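Local coordinates for uncharacterized protein (Peptoclostridium difficile 630, PDB 4YCS) that is of unknown function but, as a putative lipoprotein fragment related to PnrA-like substrate-binding proteins of ABC transporters, may take part in solute uptake, at residues S27-I41 with N114-T128. Numbering follows the deposited sequence.
Sequences SALLALNNAQKKLNI and NKSGYLAGLIAGKMT
Two helices that lie on the same face of the parallel five-stranded sheet, in the strand order 2-1-3-4-5, consistent with a lobe of a type I periplasmic-binding-protein fold, pack here through Ala31, Ala35, Ala120 and Ile123. Helices 27-38 and 118-127 run in roughly the same direction. Their axes cross at -45° and come within 8.3 Å. Small residues permit this closeness. Ala120 CB sits 3.6 Å from Ala31 O, so a methyl group rests against the backbone of the other helix. Ala35 CB fits between Ala120 and Ile123, 4.0 Å from Ile123 CG2. With CG1 anti to its carbonyl carbon (chi1 -65°), Ile123 turns CG2 onto Ala35 and sends CD1 toward Leu32 CD1. Leu32 also touches Val10 and Met12 of strand 8-15, which joins the helix pair to the sheet. Ala31 CB packs on Leu119, nearest to CD2 at 3.9 Å.

At the start of the contact the amide of Asn114 lies against Ser27 and Ala28. Its ND2 donates to Met24 O, one turn before Ala28. Its OD1 is buried and has no hydrogen-bond partner; it lies 3.5 Å from Ala28 CA.

At the other end, the chain leaves helix 27-38 and turns into strand 41-48. Ile41 CG2 meets Met127 CG, a selenomethionine carbon, at 4.0 Å, and the two side chains cross at about a right angle. Leu39 lies over Ala124 with both methyls: CD1 is 3.7 Å from Ala124 CA, and CD2 is 3.8 Å from Ala124 CB.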
ATOM      1  N   SER A  27      -8.469   6.371  -6.835  1.00 43.31           N
ATOM      2  CA  SER A  27      -7.709   5.705  -7.884  1.00 42.60           C
ATOM      3  C   SER A  27      -6.993   4.469  -7.337  1.00 40.15           C
ATOM      4  O   SER A  27      -6.902   3.453  -8.023  1.00 39.48           O
ATOM      5  CB  SER A  27      -6.670   6.646  -8.538  1.00 42.43           C
ATOM      6  OG  SER A  27      -7.288   7.649  -9.296  1.00 48.23           O
ATOM      7  N   ALA A  28      -6.426   4.583  -6.136  1.00 37.61           N
ATOM      8  CA  ALA A  28      -5.748   3.465  -5.516  1.00 36.86           C
ATOM      9  C   ALA A  28      -6.738   2.301  -5.287  1.00 37.31           C
ATOM     10  O   ALA A  28      -6.479   1.151  -5.674  1.00 40.02           O
ATOM     11  CB  ALA A  28      -5.093   3.903  -4.223  1.00 37.78           C
ATOM     12  N   LEU A  29      -7.904   2.628  -4.757  1.00 37.27           N
ATOM     13  CA  LEU A  29      -8.925   1.637  -4.516  1.00 39.06           C
ATOM     14  C   LEU A  29      -9.447   0.972  -5.768  1.00 40.22           C
ATOM     15  O   LEU A  29      -9.780  -0.211  -5.742  1.00 36.38           O
ATOM     16  CB  LEU A  29     -10.066   2.240  -3.724  1.00 40.79           C
ATOM     17  CG  LEU A  29      -9.719   2.518  -2.261  1.00 44.86           C
ATOM     18  CD1 LEU A  29     -10.647   3.593  -1.679  1.00 45.62           C
ATOM     19  CD2 LEU A  29      -9.759   1.218  -1.443  1.00 45.69           C
ATOM     20  N   LEU A  30      -9.555   1.726  -6.863  1.00 39.56           N
ATOM     21  CA  LEU A  30     -10.022   1.182  -8.120  1.00 40.77           C
ATOM     22  C   LEU A  30      -8.990   0.216  -8.662  1.00 43.03           C
ATOM     23  O   LEU A  30      -9.333  -0.868  -9.173  1.00 41.88           O
ATOM     24  CB  LEU A  30     -10.212   2.300  -9.138  1.00 45.22           C
ATOM     25  CG  LEU A  30     -10.560   1.892 -10.583  1.00 50.57           C
ATOM     26  CD1 LEU A  30     -11.915   1.165 -10.664  1.00 50.59           C
ATOM     27  CD2 LEU A  30     -10.527   3.098 -11.550  1.00 51.63           C
ATOM     28  N   ALA A  31      -7.720   0.615  -8.576  1.00 41.15           N
ATOM     29  CA  ALA A  31      -6.614  -0.233  -9.018  1.00 41.23           C
ATOM     30  C   ALA A  31      -6.618  -1.610  -8.314  1.00 40.45           C
ATOM     31  O   ALA A  31      -6.371  -2.649  -8.944  1.00 40.09           O
ATOM     32  CB  ALA A  31      -5.318   0.479  -8.768  1.00 42.18           C
ATOM     33  N   LEU A  32      -6.918  -1.578  -7.013  1.00 39.87           N
ATOM     34  CA  LEU A  32      -6.924  -2.776  -6.173  1.00 39.76           C
ATOM     35  C   LEU A  32      -8.099  -3.657  -6.565  1.00 39.41           C
ATOM     36  O   LEU A  32      -7.930  -4.850  -6.853  1.00 41.71           O
ATOM     37  CB  LEU A  32      -6.988  -2.402  -4.697  1.00 38.84           C
ATOM     38  CG  LEU A  32      -6.921  -3.555  -3.669  1.00 38.69           C
ATOM     39  CD1 LEU A  32      -5.644  -4.347  -3.838  1.00 38.67           C
ATOM     40  CD2 LEU A  32      -7.007  -3.037  -2.237  1.00 39.12           C
ATOM     41  N   ASN A  33      -9.260  -3.051  -6.665  1.00 39.10           N
ATOM     42  CA  ASN A  33     -10.424  -3.740  -7.191  1.00 45.16           C
ATOM     43  C   ASN A  33     -10.244  -4.359  -8.585  1.00 44.82           C
ATOM     44  O   ASN A  33     -10.705  -5.472  -8.833  1.00 43.86           O
ATOM     45  CB  ASN A  33     -11.635  -2.842  -7.151  1.00 50.29           C
ATOM     46  CG  ASN A  33     -12.901  -3.626  -6.898  1.00 62.77           C
ATOM     47  OD1 ASN A  33     -13.639  -3.926  -7.829  1.00 65.03           O
ATOM     48  ND2 ASN A  33     -13.130  -4.014  -5.633  1.00 62.22           N
ATOM     49  N   ASN A  34      -9.545  -3.658  -9.476  1.00 41.68           N
ATOM     50  CA  ASN A  34      -9.254  -4.158 -10.822  1.00 43.84           C
ATOM     51  C   ASN A  34      -8.290  -5.348 -10.798  1.00 42.88           C
ATOM     52  O   ASN A  34      -8.446  -6.322 -11.538  1.00 43.36           O
ATOM     53  CB  ASN A  34      -8.634  -3.044 -11.698  1.00 46.33           C
ATOM     54  CG  ASN A  34      -9.660  -2.009 -12.194  1.00 51.65           C
ATOM     55  OD1 ASN A  34     -10.817  -2.306 -12.396  1.00 45.54           O
ATOM     56  ND2 ASN A  34      -9.195  -0.779 -12.422  1.00 54.83           N
ATOM     57  N   ALA A  35      -7.277  -5.260  -9.957  1.00 41.19           N
ATOM     58  CA  ALA A  35      -6.355  -6.368  -9.782  1.00 41.81           C
ATOM     59  C   ALA A  35      -7.097  -7.616  -9.305  1.00 40.72           C
ATOM     60  O   ALA A  35      -6.855  -8.699  -9.810  1.00 40.90           O
ATOM     61  CB  ALA A  35      -5.255  -5.990  -8.815  1.00 41.62           C
ATOM     62  N   GLN A  36      -8.022  -7.437  -8.368  1.00 40.90           N
ATOM     63  CA  GLN A  36      -8.791  -8.541  -7.798  1.00 42.32           C
ATOM     64  C   GLN A  36      -9.608  -9.309  -8.843  1.00 45.38           C
ATOM     65  O   GLN A  36      -9.789 -10.543  -8.748  1.00 41.33           O
ATOM     66  CB  GLN A  36      -9.705  -8.035  -6.674  1.00 44.14           C
ATOM     67  CG  GLN A  36     -10.472  -9.151  -5.970  1.00 49.87           C
ATOM     68  CD  GLN A  36     -11.297  -8.670  -4.802  1.00 52.96           C
ATOM     69  OE1 GLN A  36     -12.262  -7.955  -4.979  1.00 58.78           O
ATOM     70  NE2 GLN A  36     -10.930  -9.086  -3.601  1.00 52.38           N
ATOM     71  N   LYS A  37     -10.080  -8.576  -9.845  1.00 47.85           N
ATOM     72  CA  LYS A  37     -10.819  -9.149 -10.927  1.00 49.92           C
ATOM     73  C   LYS A  37      -9.961 -10.037 -11.825  1.00 49.86           C
ATOM     74  O   LYS A  37     -10.457 -10.963 -12.442  1.00 50.53           O
ATOM     75  CB  LYS A  37     -11.449  -8.052 -11.757  1.00 55.67           C
ATOM     76  CG  LYS A  37     -12.468  -7.249 -10.984  1.00 63.73           C
ATOM     77  CD  LYS A  37     -13.156  -6.254 -11.898  1.00 71.73           C
ATOM     78  CE  LYS A  37     -14.227  -5.479 -11.147  1.00 79.41           C
ATOM     79  NZ  LYS A  37     -15.015  -4.623 -12.072  1.00 86.36           N
ATOM     80  N   LYS A  38      -8.679  -9.773 -11.903  1.00 49.54           N
ATOM     81  CA  LYS A  38      -7.810 -10.586 -12.741  1.00 54.05           C
ATOM     82  C   LYS A  38      -7.120 -11.695 -11.961  1.00 54.56           C
ATOM     83  O   LYS A  38      -6.603 -12.621 -12.558  1.00 61.04           O
ATOM     84  CB  LYS A  38      -6.749  -9.708 -13.390  1.00 58.03           C
ATOM     85  CG  LYS A  38      -7.344  -8.601 -14.251  1.00 63.65           C
ATOM     86  CD  LYS A  38      -6.362  -7.476 -14.533  1.00 65.84           C
ATOM     87  CE  LYS A  38      -7.070  -6.240 -15.082  1.00 68.73           C
ATOM     88  NZ  LYS A  38      -7.541  -6.468 -16.472  1.00 69.33           N
ATOM     89  N   LEU A  39      -7.077 -11.586 -10.641  1.00 46.10           N
ATOM     90  CA  LEU A  39      -6.330 -12.507  -9.843  1.00 48.36           C
ATOM     91  C   LEU A  39      -7.222 -13.172  -8.810  1.00 46.35           C
ATOM     92  O   LEU A  39      -8.329 -12.737  -8.555  1.00 50.94           O
ATOM     93  CB  LEU A  39      -5.242 -11.738  -9.104  1.00 47.93           C
ATOM     94  CG  LEU A  39      -4.417 -10.732  -9.904  1.00 50.70           C
ATOM     95  CD1 LEU A  39      -3.796  -9.701  -8.955  1.00 49.76           C
ATOM     96  CD2 LEU A  39      -3.362 -11.479 -10.715  1.00 51.00           C
ATOM     97  N   ASN A  40      -6.670 -14.159  -8.136  1.00 46.51           N
ATOM     98  CA  ASN A  40      -7.325 -14.767  -6.995  1.00 45.74           C
ATOM     99  C   ASN A  40      -6.787 -14.140  -5.713  1.00 44.86           C
ATOM    100  O   ASN A  40      -5.853 -14.688  -5.047  1.00 43.33           O
ATOM    101  CB  ASN A  40      -7.093 -16.285  -7.017  1.00 50.71           C
ATOM    102  CG  ASN A  40      -7.701 -16.980  -5.813  1.00 57.31           C
ATOM    103  OD1 ASN A  40      -8.622 -16.446  -5.173  1.00 55.99           O
ATOM    104  ND2 ASN A  40      -7.151 -18.152  -5.465  1.00 59.44           N
ATOM    105  N   ILE A  41      -7.326 -12.972  -5.359  1.00 38.79           N
ATOM    106  CA  ILE A  41      -6.822 -12.313  -4.199  1.00 36.33           C
ATOM    107  C   ILE A  41      -7.930 -11.825  -3.289  1.00 33.83           C
ATOM    108  O   ILE A  41      -8.992 -11.373  -3.756  1.00 34.93           O
ATOM    109  CB  ILE A  41      -5.823 -11.148  -4.510  1.00 38.44           C
ATOM    110  CG1 ILE A  41      -6.455 -10.072  -5.349  1.00 42.59           C
ATOM    111  CG2 ILE A  41      -4.581 -11.681  -5.189  1.00 41.09           C
ATOM    112  CD1 ILE A  41      -5.717  -8.737  -5.281  1.00 46.26           C
ATOM    113  N   ASN A 114      -0.192   5.304 -10.263  1.00 57.29           N
ATOM    114  CA  ASN A 114      -1.363   4.966  -9.448  1.00 57.73           C
ATOM    115  C   ASN A 114      -2.659   4.851 -10.269  1.00 61.59           C
ATOM    116  O   ASN A 114      -3.510   4.003  -9.970  1.00 61.21           O
ATOM    117  CB  ASN A 114      -1.565   6.024  -8.338  1.00 55.97           C
ATOM    118  CG  ASN A 114      -2.626   5.627  -7.302  1.00 53.55           C
ATOM    119  OD1 ASN A 114      -2.641   4.504  -6.817  1.00 52.12           O
ATOM    120  ND2 ASN A 114      -3.469   6.566  -6.921  1.00 50.18           N
ATOM    121  N   LYS A 115      -2.804   5.694 -11.293  1.00 63.06           N
ATOM    122  CA  LYS A 115      -4.050   5.746 -12.086  1.00 65.39           C
ATOM    123  C   LYS A 115      -3.927   5.310 -13.562  1.00 60.74           C
ATOM    124  O   LYS A 115      -4.898   5.379 -14.289  1.00 60.62           O
ATOM    125  CB  LYS A 115      -4.660   7.145 -12.012  1.00 68.18           C
ATOM    126  CG  LYS A 115      -3.732   8.262 -12.455  1.00 74.07           C
ATOM    127  CD  LYS A 115      -4.418   9.625 -12.351  1.00 78.30           C
ATOM    128  CE  LYS A 115      -3.443  10.766 -12.596  1.00 84.64           C
ATOM    129  NZ  LYS A 115      -2.962  10.826 -14.000  1.00 86.65           N
ATOM    130  N   SER A 116      -2.753   4.857 -13.987  1.00 55.83           N
ATOM    131  CA  SER A 116      -2.517   4.446 -15.370  1.00 56.66           C
ATOM    132  C   SER A 116      -2.790   2.958 -15.661  1.00 57.41           C
ATOM    133  O   SER A 116      -2.604   2.487 -16.799  1.00 62.97           O
ATOM    134  CB  SER A 116      -1.073   4.749 -15.739  1.00 56.84           C
ATOM    135  OG  SER A 116      -0.171   3.848 -15.114  1.00 55.97           O
ATOM    136  N   GLY A 117      -3.174   2.194 -14.648  1.00 52.22           N
ATOM    137  CA  GLY A 117      -3.209   0.726 -14.813  1.00 48.88           C
ATOM    138  C   GLY A 117      -1.921   0.059 -14.324  1.00 45.63           C
ATOM    139  O   GLY A 117      -1.863  -1.140 -14.116  1.00 42.77           O
ATOM    140  N   TYR A 118      -0.886   0.848 -14.119  1.00 45.07           N
ATOM    141  CA  TYR A 118       0.392   0.359 -13.636  1.00 42.98           C
ATOM    142  C   TYR A 118       0.286  -0.262 -12.285  1.00 40.45           C
ATOM    143  O   TYR A 118       0.923  -1.238 -12.039  1.00 39.27           O
ATOM    144  CB  TYR A 118       1.410   1.511 -13.542  1.00 44.88           C
ATOM    145  CG  TYR A 118       2.809   1.103 -13.139  1.00 42.83           C
ATOM    146  CD1 TYR A 118       3.162   0.970 -11.824  1.00 42.17           C
ATOM    147  CD2 TYR A 118       3.774   0.860 -14.097  1.00 42.68           C
ATOM    148  CE1 TYR A 118       4.435   0.597 -11.468  1.00 42.58           C
ATOM    149  CE2 TYR A 118       5.047   0.507 -13.742  1.00 41.31           C
ATOM    150  CZ  TYR A 118       5.373   0.392 -12.422  1.00 41.26           C
ATOM    151  OH  TYR A 118       6.644  -0.001 -12.069  1.00 48.65           O
ATOM    152  N   LEU A 119      -0.502   0.323 -11.397  1.00 41.62           N
ATOM    153  CA  LEU A 119      -0.610  -0.238 -10.066  1.00 41.76           C
ATOM    154  C   LEU A 119      -1.237  -1.620 -10.099  1.00 39.21           C
ATOM    155  O   LEU A 119      -0.752  -2.535  -9.445  1.00 38.16           O
ATOM    156  CB  LEU A 119      -1.373   0.681  -9.122  1.00 42.49           C
ATOM    157  CG  LEU A 119      -1.437   0.186  -7.666  1.00 43.53           C
ATOM    158  CD1 LEU A 119      -0.063  -0.171  -7.115  1.00 45.12           C
ATOM    159  CD2 LEU A 119      -2.089   1.243  -6.760  1.00 47.09           C
ATOM    160  N   ALA A 120      -2.301  -1.787 -10.869  1.00 40.91           N
ATOM    161  CA  ALA A 120      -2.985  -3.116 -10.935  1.00 42.84           C
ATOM    162  C   ALA A 120      -2.055  -4.172 -11.488  1.00 40.35           C
ATOM    163  O   ALA A 120      -2.081  -5.340 -11.087  1.00 40.38           O
ATOM    164  CB  ALA A 120      -4.216  -3.014 -11.814  1.00 46.34           C
ATOM    165  N   GLY A 121      -1.236  -3.726 -12.440  1.00 38.32           N
ATOM    166  CA  GLY A 121      -0.276  -4.574 -13.085  1.00 39.06           C
ATOM    167  C   GLY A 121       0.789  -4.990 -12.099  1.00 37.49           C
ATOM    168  O   GLY A 121       1.185  -6.154 -12.033  1.00 35.46           O
ATOM    169  N   LEU A 122       1.241  -4.012 -11.329  1.00 29.17           N
ATOM    170  CA  LEU A 122       2.298  -4.280 -10.339  1.00 31.86           C
ATOM    171  C   LEU A 122       1.822  -5.305  -9.324  1.00 32.12           C
ATOM    172  O   LEU A 122       2.559  -6.189  -8.945  1.00 31.77           O
ATOM    173  CB  LEU A 122       2.687  -3.001  -9.639  1.00 35.35           C
ATOM    174  CG  LEU A 122       3.804  -3.227  -8.657  1.00 38.34           C
ATOM    175  CD1 LEU A 122       5.147  -2.897  -9.274  1.00 43.05           C
ATOM    176  CD2 LEU A 122       3.541  -2.423  -7.418  1.00 42.10           C
ATOM    177  N   ILE A 123       0.565  -5.189  -8.903  1.00 33.60           N
ATOM    178  CA  ILE A 123       0.011  -6.067  -7.900  1.00 33.30           C
ATOM    179  C   ILE A 123      -0.010  -7.473  -8.522  1.00 34.96           C
ATOM    180  O   ILE A 123       0.389  -8.461  -7.893  1.00 32.42           O
ATOM    181  CB  ILE A 123      -1.396  -5.568  -7.457  1.00 35.42           C
ATOM    182  CG1 ILE A 123      -1.283  -4.183  -6.739  1.00 36.03           C
ATOM    183  CG2 ILE A 123      -2.042  -6.574  -6.541  1.00 35.38           C
ATOM    184  CD1 ILE A 123      -2.556  -3.376  -6.535  1.00 38.51           C
ATOM    185  N   ALA A 124      -0.490  -7.569  -9.758  1.00 35.40           N
ATOM    186  CA  ALA A 124      -0.545  -8.857 -10.462  1.00 36.03           C
ATOM    187  C   ALA A 124       0.814  -9.524 -10.580  1.00 35.60           C
ATOM    188  O   ALA A 124       0.963 -10.723 -10.363  1.00 37.70           O
ATOM    189  CB  ALA A 124      -1.134  -8.669 -11.841  1.00 40.03           C
ATOM    190  N   GLY A 125       1.812  -8.744 -10.944  1.00 34.04           N
ATOM    191  CA  GLY A 125       3.158  -9.270 -11.089  1.00 30.66           C
ATOM    192  C   GLY A 125       3.707  -9.703  -9.757  1.00 32.91           C
ATOM    193  O   GLY A 125       4.349 -10.733  -9.670  1.00 34.06           O
ATOM    194  N   LYS A 126       3.474  -8.927  -8.707  1.00 33.45           N
ATOM    195  CA  LYS A 126       3.940  -9.349  -7.360  1.00 37.74           C
ATOM    196  C   LYS A 126       3.259 -10.607  -6.834  1.00 37.82           C
ATOM    197  O   LYS A 126       3.867 -11.362  -6.107  1.00 41.59           O
ATOM    198  CB  LYS A 126       3.767  -8.233  -6.323  1.00 40.05           C
ATOM    199  CG  LYS A 126       4.702  -7.063  -6.608  1.00 46.78           C
ATOM    200  CD  LYS A 126       4.780  -6.088  -5.473  1.00 53.14           C
ATOM    201  CE  LYS A 126       6.131  -6.164  -4.796  1.00 63.08           C
ATOM    202  NZ  LYS A 126       7.164  -5.480  -5.619  1.00 69.86           N
HETATM  203  N   MSE A 127       1.984 -10.791  -7.152  1.00 37.35           N
HETATM  204  CA  MSE A 127       1.188 -11.899  -6.615  1.00 40.48           C
HETATM  205  C   MSE A 127       1.456 -13.155  -7.409  1.00 48.03           C
HETATM  206  O   MSE A 127       1.111 -14.257  -6.980  1.00 44.97           O
HETATM  207  CB  MSE A 127      -0.309 -11.633  -6.709  1.00 39.75           C
HETATM  208  CG  MSE A 127      -0.793 -10.470  -5.876  1.00 39.71           C
HETATM  209 SE   MSE A 127      -0.456 -10.771  -3.974  0.57 42.31          SE
HETATM  210  CE  MSE A 127       1.250  -9.885  -3.707  1.00 42.19           C
ATOM    211  N   THR A 128       2.080 -13.012  -8.576  1.00 53.21           N
ATOM    212  CA  THR A 128       2.399 -14.169  -9.424  1.00 63.30           C
ATOM    213  C   THR A 128       3.934 -14.283  -9.548  1.00 71.53           C
ATOM    214  O   THR A 128       4.597 -13.578 -10.322  1.00 71.02           O
ATOM    215  CB  THR A 128       1.733 -14.031 -10.805  1.00 65.02           C
ATOM    216  OG1 THR A 128       2.169 -12.796 -11.400  1.00 63.76           O
ATOM    217  CG2 THR A 128       0.180 -14.053 -10.675  1.00 63.96           C
ATOM    218  OXT THR A 128       4.544 -15.088  -8.838  1.00 82.59           O
TER